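PDB 4FVA: 5'-tyrosyl-DNA phosphodiesterase from Caenorhabditis elegans, which belongs to the endonuclease/exonuclease/phosphatase family, with a DNase I-like fold, and carries a magnesium ion in this model. Local coordinates for residues A[175-178]-A[179-182]. Sequence-based numbering, arbitrary orientation.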
loop_
_atom_site.group_PDB
_atom_site.type_symbol
_atom_site.label_atom_id
_atom_site.label_comp_id
_atom_site.label_asym_id
_atom_site.label_seq_id
_atom_site.Cartn_x
_atom_site.Cartn_y
_atom_site.Cartn_z
ATOM N N ARG A 175 15.347 2.987 -11.429
ATOM C CA ARG A 175 16.438 2.242 -10.819
ATOM C C ARG A 175 16.033 1.374 -9.622
ATOM O O ARG A 175 16.265 1.732 -8.462
ATOM C CB ARG A 175 17.541 3.236 -10.430
ATOM C CG ARG A 175 17.064 4.385 -9.520
ATOM C CD ARG A 175 18.093 5.520 -9.499
ATOM N NE ARG A 175 17.837 6.569 -8.506
ATOM C CZ ARG A 175 17.053 7.630 -8.702
ATOM N NH1 ARG A 175 16.425 7.797 -9.864
ATOM N NH2 ARG A 175 16.900 8.530 -7.734
ATOM N N VAL A 176 15.466 0.209 -9.932
ATOM C CA VAL A 176 15.145 -0.803 -8.935
ATOM C C VAL A 176 16.403 -1.602 -8.602
ATOM O O VAL A 176 17.042 -2.155 -9.498
ATOM C CB VAL A 176 14.073 -1.774 -9.464
ATOM C CG1 VAL A 176 13.862 -2.938 -8.492
ATOM C CG2 VAL A 176 12.772 -1.034 -9.745
ATOM N N PRO A 177 16.789 -1.641 -7.319
ATOM C CA PRO A 177 18.020 -2.365 -6.988
ATOM C C PRO A 177 17.885 -3.865 -7.236
ATOM O O PRO A 177 16.798 -4.426 -7.099
ATOM C CB PRO A 177 18.189 -2.103 -5.488
ATOM C CG PRO A 177 17.385 -0.876 -5.215
ATOM C CD PRO A 177 16.222 -0.948 -6.150
ATOM N N ASP A 178 18.981 -4.507 -7.613
ATOM C CA ASP A 178 19.002 -5.958 -7.720
ATOM C C ASP A 178 18.779 -6.487 -6.300
ATOM O O ASP A 178 19.291 -5.912 -5.348
ATOM C CB ASP A 178 20.336 -6.419 -8.307
ATOM C CG ASP A 178 20.511 -5.984 -9.762
ATOM O OD1 ASP A 178 19.517 -5.529 -10.375
ATOM O OD2 ASP A 178 21.643 -6.066 -10.283
ATOM N N GLY A 179 18.000 -7.552 -6.141
ATOM C CA GLY A 179 17.653 -8.013 -4.804
ATOM C C GLY A 179 16.268 -7.541 -4.374
ATOM O O GLY A 179 15.640 -8.145 -3.495
ATOM N N VAL A 180 15.806 -6.444 -4.978
ATOM C CA VAL A 180 14.453 -5.934 -4.755
ATOM C C VAL A 180 13.548 -6.417 -5.886
ATOM O O VAL A 180 13.824 -6.149 -7.060
ATOM C CB VAL A 180 14.398 -4.383 -4.718
ATOM C CG1 VAL A 180 12.952 -3.907 -4.573
ATOM C CG2 VAL A 180 15.258 -3.826 -3.591
ATOM N N LYS A 181 12.450 -7.087 -5.534
ATOM C CA LYS A 181 11.540 -7.638 -6.520
ATOM C C LYS A 181 10.132 -7.131 -6.341
ATOM O O LYS A 181 9.702 -6.819 -5.227
ATOM C CB LYS A 181 11.505 -9.170 -6.460
ATOM C CG LYS A 181 12.789 -9.857 -6.903
ATOM C CD LYS A 181 12.623 -11.380 -6.876
ATOM C CE LYS A 181 13.808 -12.076 -7.534
ATOM N NZ LYS A 181 15.094 -11.647 -6.931
ATOM N N ASP A 182 9.411 -7.102 -7.457
ATOM C CA ASP A 182 8.023 -6.690 -7.480
ATOM C C ASP A 182 7.173 -7.903 -7.123
ATOM O O ASP A 182 7.248 -8.945 -7.775
ATOM C CB ASP A 182 7.691 -6.164 -8.877
ATOM C CG ASP A 182 6.245 -5.761 -9.022
ATOM O OD1 ASP A 182 5.384 -6.453 -8.444
ATOM O OD2 ASP A 182 5.970 -4.779 -9.753
#
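Val176 reaches Val180 through CG1, which lies 3.5 Å from Val180 O and 4.1 Å from Val180 CB; its chi1 of 173° turns this methyl anti to the backbone N, on the side where Val180 sits. At Pro177 both backbone and ring take part. Its carbonyl oxygen accepts a hydrogen bond from Val180 N (N to O 3.1 Å). The ring meets the CG2 branch of Val180, whose distance to Pro177 CB is 3.9 Å, while Pro177 CG and CD lie about as near, so the methyl rests against much of the ring. Both residues also touch helix 134-154, Pro177 on Met145 and Arg149, Val180 on Val148 and Ile152. Asp178 occupies the first corner of the turn, with psi 140°; its side chain points away from Gly179-Asp182, though CB stays close to Gly179 N. At the second corner Gly179 has a phi of 99°, a positive value that suits a residue without a CB. Beyond Val180 the chain pairs through Lys181 with Trp220 of strand 212-221. These angles and the bond from Val180 N to Pro177 O define a type II beta turn, Pro177 to Val180, leading from the loop after strand 159-163 into a short strand of the DNase I-like fold.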